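Local coordinates for flavoprotein (Thermotoga maritima, PDB 5V8S) that probably acts as an oxidoreductase of the flavodiiron family, passing electrons by way of bound FMN to a mu-oxo-diiron centre, at residues K285-D288 with S289-K293; M338-T341 with L342-I346; E387-G390 with S391-D394. The protein carries 1 engineered substitution. All blocks are in the same frame, centred on the assembly; numbering follows the deposited sequence.

How the interactions relate
All three contacts belong to the flavodoxin-like part of the chain, whereas the mu-oxo-diiron pocket, lined by residues such as H97 and E99, is built by the metallo-beta-lactamase part. Interactions 1 and 2 are turns of crossover helices in beta-alpha-beta units of one parallel sheet; interaction 3 is the turn leading from its outermost strand 381-388 into helix 395-409. Interactions 1 and 3 are closest, their centres about 17 Å apart and their nearest atoms about 6 Å. The centres of 285-293 and 338-346 lie about 24 Å apart. Interactions 2 and 3, with centres about 25 Å apart, both meet the second subunit, the former through reciprocal intersubunit salt bridges, the latter through simple packing.

Interaction 1. Residues K285-D288 with S289-K293; sequences KAID and SLKEK
L290 N donates to A286 O across 2.9 Å, an i to i+4 bond of helix 278-292, the crossover helix of a beta-alpha-beta unit in the flavodoxin fold. The same pattern repeats along this last part of the helix, with S289 bonded to K285, K291 to I287 and E292 to D288, so that four successive carbonyls of residues 285-288 are each paired with an amide of the following turn.

The side chains lean back along this frame. L290 turns its CG beside its own backbone N (chi1 -75°), and the branch point, L290 CG, therefore rests 3.4 Å from A286 O, adding an apolar neighbour to a carbonyl already engaged by the L290 amide. From there L290 CD1 runs on to I287 CA at 4.2 Å. K291 follows the same course on the next face: K291 CG lies 3.4 Å from I287 O, and the extended chain then passes alongside I287, K291 CE approaching I287 CG2 at 4.3 Å. K291 NZ and D288 OD1 stand 4.7 Å apart, not in contact, though some electrostatic attraction is still plausible at that separation. D288 OD1 also has a long, weak ion pair with K284.

The helix packs against two elements of the domain. I287, L290 and K291 meet P297 of strand 296-302, while S289 and L290 rest on I402 of helix 395-409. S289 swings its hydroxyl away from its own amide (chi1 -177°), and OG is hydrogen-bonded to E399, a polar link between two neighbouring helices. K293, the first residue to leave helical geometry, still closes the final turn, K293 N donating to S289 O over 3.0 Å.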
# COMPACT_ATOMS: atom_id res chain seq x y z
N LYS A 285 -5.78 20.33 -14.88
CA LYS A 285 -6.32 21.68 -14.94
C LYS A 285 -6.25 22.38 -13.58
O LYS A 285 -5.98 23.58 -13.52
CB LYS A 285 -7.75 21.65 -15.49
CG LYS A 285 -7.79 21.19 -16.93
CD LYS A 285 -9.20 20.91 -17.39
CE LYS A 285 -9.25 20.61 -18.89
NZ LYS A 285 -10.61 20.20 -19.33
N ALA A 286 -6.48 21.65 -12.49
CA ALA A 286 -6.37 22.23 -11.15
C ALA A 286 -4.93 22.65 -10.86
O ALA A 286 -4.69 23.72 -10.28
CB ALA A 286 -6.86 21.21 -10.12
N ILE A 287 -3.97 21.84 -11.29
CA ILE A 287 -2.56 22.15 -11.08
C ILE A 287 -2.16 23.37 -11.91
O ILE A 287 -1.43 24.25 -11.42
CB ILE A 287 -1.71 20.91 -11.41
CG1 ILE A 287 -1.94 19.84 -10.34
CG2 ILE A 287 -0.24 21.27 -11.51
CD1 ILE A 287 -1.52 18.42 -10.74
N ASP A 288 -2.61 23.45 -13.16
CA ASP A 288 -2.33 24.65 -13.96
C ASP A 288 -2.92 25.89 -13.31
O ASP A 288 -2.29 26.95 -13.30
CB ASP A 288 -2.88 24.49 -15.39
CG ASP A 288 -2.10 23.49 -16.20
OD1 ASP A 288 -0.97 23.13 -15.81
OD2 ASP A 288 -2.62 23.07 -17.26
N SER A 289 -4.14 25.78 -12.77
CA SER A 289 -4.77 26.92 -12.11
C SER A 289 -3.99 27.33 -10.87
O SER A 289 -3.79 28.53 -10.62
CB SER A 289 -6.20 26.57 -11.75
OG SER A 289 -6.87 27.67 -11.17
N LEU A 290 -3.56 26.36 -10.06
CA LEU A 290 -2.72 26.67 -8.90
C LEU A 290 -1.49 27.46 -9.32
O LEU A 290 -1.13 28.45 -8.69
CB LEU A 290 -2.29 25.39 -8.19
CG LEU A 290 -3.35 24.69 -7.36
CD1 LEU A 290 -2.87 23.27 -7.08
CD2 LEU A 290 -3.66 25.42 -6.08
N LYS A 291 -0.80 26.99 -10.37
CA LYS A 291 0.39 27.69 -10.83
C LYS A 291 0.07 29.10 -11.31
O LYS A 291 0.81 30.05 -11.02
CB LYS A 291 1.05 26.90 -11.95
CG LYS A 291 1.71 25.59 -11.54
CD LYS A 291 2.12 24.83 -12.80
CE LYS A 291 3.13 23.75 -12.53
NZ LYS A 291 3.28 22.86 -13.72
N GLU A 292 -1.03 29.27 -12.03
CA GLU A 292 -1.39 30.59 -12.53
C GLU A 292 -1.66 31.55 -11.38
O GLU A 292 -1.43 32.76 -11.50
CB GLU A 292 -2.62 30.47 -13.43
CG GLU A 292 -3.08 31.77 -14.06
CD GLU A 292 -4.27 31.57 -14.99
OE1 GLU A 292 -4.88 30.48 -14.95
OE2 GLU A 292 -4.57 32.50 -15.76
N LYS A 293 -2.12 31.03 -10.24
CA LYS A 293 -2.37 31.86 -9.07
C LYS A 293 -1.18 31.97 -8.12
O LYS A 293 -1.34 32.51 -7.02
CB LYS A 293 -3.62 31.36 -8.34
CG LYS A 293 -4.90 31.64 -9.13
CD LYS A 293 -6.10 30.94 -8.54
CE LYS A 293 -7.30 30.98 -9.47
NZ LYS A 293 -7.81 32.36 -9.68

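Interaction 2. Residues M338-T341 with L342-I346; sequences MRFT and LLEII
From M338 to I345 the backbone keeps regular alpha-helical geometry, the amides of L342, L343, E344 and I345 donating in turn to the carbonyls of M338, R339, F340 and T341, with the I345 N to T341 O bond at 2.8 Å.

Side chains four residues apart pair along this spine. F340 and E344 form a CH-pi pair. With E344 CG beside its own backbone N (chi1 -64°) and the F340 ring swung anti to its own (chi1 -177°), the methylene lies over one face of the ring, E344 CG 4.0 Å from the F340 centroid and 20° off the normal. E344 CG sits toward the rim, nearest to F340 CE2 at 3.8 Å. Beyond it the chain bends at chi2, and the carboxylate is inclined by 37° to the ring rather than stacked on it. E344 OE2 forms a salt bridge with R339 of the second subunit, and R339 here returns the bridge to E344 of that subunit. Such a reciprocal pair, in buried surroundings, probably favours the charged carboxylate.

R339 and L343 run side by side, R339 CG meeting L343 CD1 at 3.9 Å; that methyl also lies at the edge of the guanidinium, near its plane. On another flank T341 and I345 point the same way and touch through T341 CG2 and I345 CD1, 3.8 Å apart. T341 directs its methyl to this contact while OG1 turns back to bond L337 O. I345 and L342 both cover F325 of strand 322-327.

The helix thus packs on the parallel sheet, on helix 310-316 through F340, T341 and I345, and on the partner subunit through R339, F340 and E344, as a crossover helix between strands 322-327 and 354-360 of a flavodoxin-like beta-alpha-beta unit.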
# COMPACT_ATOMS: atom_id res chain seq x y z
N MET A 338 -5.86 5.29 -2.06
CA MET A 338 -6.26 6.56 -1.47
C MET A 338 -6.85 6.36 -0.07
O MET A 338 -6.71 7.24 0.79
CB MET A 338 -7.20 7.33 -2.40
CG MET A 338 -6.51 7.84 -3.67
SD MET A 338 -5.31 9.18 -3.45
CE MET A 338 -6.38 10.56 -3.08
N ARG A 339 -7.45 5.19 0.20
CA ARG A 339 -7.83 4.90 1.58
C ARG A 339 -6.59 4.80 2.47
O ARG A 339 -6.52 5.43 3.53
CB ARG A 339 -8.64 3.61 1.67
CG ARG A 339 -9.15 3.34 3.08
CD ARG A 339 -9.66 1.92 3.24
NE ARG A 339 -8.59 0.94 3.09
CZ ARG A 339 -8.57 -0.05 2.20
NH1 ARG A 339 -9.57 -0.23 1.36
NH2 ARG A 339 -7.53 -0.86 2.16
N PHE A 340 -5.60 4.00 2.05
CA PHE A 340 -4.39 3.84 2.85
C PHE A 340 -3.73 5.19 3.08
O PHE A 340 -3.33 5.51 4.20
CB PHE A 340 -3.42 2.88 2.14
CG PHE A 340 -2.16 2.59 2.91
CD1 PHE A 340 -2.13 1.58 3.85
CD2 PHE A 340 -1.01 3.33 2.70
CE1 PHE A 340 -0.98 1.30 4.56
CE2 PHE A 340 0.13 3.05 3.42
CZ PHE A 340 0.15 2.03 4.33
N THR A 341 -3.61 5.99 2.03
CA THR A 341 -2.97 7.29 2.14
C THR A 341 -3.72 8.20 3.10
O THR A 341 -3.11 8.82 3.98
CB THR A 341 -2.86 7.93 0.75
OG1 THR A 341 -2.05 7.11 -0.07
CG2 THR A 341 -2.21 9.35 0.83
N LEU A 342 -5.05 8.29 2.95
CA LEU A 342 -5.85 9.13 3.84
C LEU A 342 -5.74 8.66 5.29
O LEU A 342 -5.61 9.48 6.21
CB LEU A 342 -7.31 9.13 3.40
CG LEU A 342 -7.58 9.87 2.09
CD1 LEU A 342 -9.02 9.67 1.65
CD2 LEU A 342 -7.26 11.34 2.19
N LEU A 343 -5.81 7.35 5.52
CA LEU A 343 -5.71 6.86 6.89
C LEU A 343 -4.34 7.17 7.49
O LEU A 343 -4.25 7.50 8.67
CB LEU A 343 -5.99 5.36 6.97
CG LEU A 343 -7.43 4.94 6.71
CD1 LEU A 343 -7.56 3.41 6.69
CD2 LEU A 343 -8.35 5.50 7.76
N GLU A 344 -3.27 7.07 6.69
CA GLU A 344 -1.95 7.41 7.23
C GLU A 344 -1.78 8.91 7.43
O GLU A 344 -1.09 9.31 8.37
CB GLU A 344 -0.83 6.84 6.37
CG GLU A 344 -0.82 5.31 6.33
CD GLU A 344 -0.83 4.70 7.70
OE1 GLU A 344 -0.09 5.19 8.58
OE2 GLU A 344 -1.58 3.73 7.88
N ILE A 345 -2.36 9.75 6.56
CA ILE A 345 -2.32 11.19 6.80
C ILE A 345 -3.03 11.52 8.11
O ILE A 345 -2.53 12.31 8.93
CB ILE A 345 -2.92 11.96 5.61
CG1 ILE A 345 -1.98 11.89 4.42
CG2 ILE A 345 -3.24 13.44 5.99
CD1 ILE A 345 -2.60 12.35 3.12
N ILE A 346 -4.19 10.90 8.34
CA ILE A 346 -4.94 11.15 9.58
C ILE A 346 -4.15 10.67 10.78
O ILE A 346 -4.12 11.33 11.83
CB ILE A 346 -6.32 10.48 9.51
CG1 ILE A 346 -7.15 11.13 8.42
CG2 ILE A 346 -7.02 10.53 10.85
CD1 ILE A 346 -8.50 10.43 8.20

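Interaction 3. Residues E387-G390 with S391-D394; sequences EIKG and SNMD
M393 starts with CG anti to its backbone N (chi1 179°) and then bends at chi2 (71°), a course that carries its thioether back against the backbone of E387 and K389. There M393 SD receives a weak hydrogen bond from K389 N at 3.4 Å, while M393 CE reaches E387 O at 3.3 Å. K389 crosses the methionine at about a right angle, K389 CB 3.8 Å from M393 SD.

The reversal that makes this possible is a type I beta turn from G390 to M393, with S391 and N392 at its corners. Its closing bond, M393 N to G390 O, spans 3.3 Å, and the donor lies well above the carbonyl plane. N392 holds its CG between backbone N and carbonyl carbon, which brings N392 OD1 to K389 CB at 3.7 Å. A water then joins the two sides, accepting from G390 N at 3.0 Å and donating to N392 OD1 at 2.7 Å. Next in the chain, D394 caps helix 395-409 through R396 N.

The turn is therefore secured by modest forces: a thioether accepting a backbone N-H, one rather long closing bond and a water bridge, with no charged pair between its two halves.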
# COMPACT_ATOMS: atom_id res chain seq x y z
N GLU A 387 -17.17 18.16 -8.23
CA GLU A 387 -17.40 16.90 -8.92
C GLU A 387 -16.45 16.77 -10.10
O GLU A 387 -16.28 17.71 -10.89
CB GLU A 387 -18.84 16.85 -9.43
CG GLU A 387 -19.17 15.50 -10.02
CD GLU A 387 -20.58 15.39 -10.58
OE1 GLU A 387 -21.37 16.35 -10.45
OE2 GLU A 387 -20.90 14.32 -11.16
N ILE A 388 -15.84 15.59 -10.23
CA ILE A 388 -15.04 15.24 -11.39
C ILE A 388 -15.98 14.59 -12.39
O ILE A 388 -16.51 13.50 -12.14
CB ILE A 388 -13.88 14.31 -11.03
CG1 ILE A 388 -12.89 15.02 -10.09
CG2 ILE A 388 -13.19 13.80 -12.31
CD1 ILE A 388 -11.76 14.14 -9.61
N LYS A 389 -16.18 15.25 -13.53
CA LYS A 389 -17.03 14.76 -14.60
C LYS A 389 -16.16 14.35 -15.78
O LYS A 389 -14.97 14.64 -15.84
CB LYS A 389 -18.01 15.85 -15.03
CG LYS A 389 -18.94 16.28 -13.93
CD LYS A 389 -19.99 17.20 -14.49
CE LYS A 389 -21.01 17.59 -13.46
NZ LYS A 389 -22.14 18.32 -14.11
N GLY A 390 -16.79 13.66 -16.73
CA GLY A 390 -16.10 13.30 -17.94
C GLY A 390 -16.21 14.40 -18.97
O GLY A 390 -15.66 15.49 -18.80
N SER A 391 -16.98 14.13 -20.02
CA SER A 391 -16.91 14.96 -21.22
C SER A 391 -17.41 16.38 -20.98
O SER A 391 -16.88 17.32 -21.57
CB SER A 391 -17.70 14.30 -22.35
OG SER A 391 -17.41 14.92 -23.58
N ASN A 392 -18.42 16.55 -20.12
CA ASN A 392 -19.05 17.84 -19.90
C ASN A 392 -18.52 18.55 -18.66
O ASN A 392 -19.22 19.40 -18.10
CB ASN A 392 -20.55 17.65 -19.75
CG ASN A 392 -20.89 16.75 -18.58
OD1 ASN A 392 -20.04 15.98 -18.13
ND2 ASN A 392 -22.12 16.83 -18.09
N MET A 393 -17.32 18.23 -18.22
CA MET A 393 -16.75 18.91 -17.06
C MET A 393 -16.67 20.41 -17.33
O MET A 393 -16.21 20.83 -18.40
CB MET A 393 -15.36 18.37 -16.80
CG MET A 393 -14.67 19.03 -15.63
SD MET A 393 -15.44 18.54 -14.07
CE MET A 393 -14.68 19.72 -12.93
N ASP A 394 -17.08 21.22 -16.34
CA ASP A 394 -17.06 22.68 -16.43
C ASP A 394 -15.77 23.20 -15.81
O ASP A 394 -15.61 23.20 -14.59
CB ASP A 394 -18.26 23.27 -15.70
CG ASP A 394 -18.35 24.79 -15.82
OD1 ASP A 394 -17.53 25.39 -16.54
OD2 ASP A 394 -19.26 25.38 -15.19
O HOH W 1 -19.78 13.55 -16.99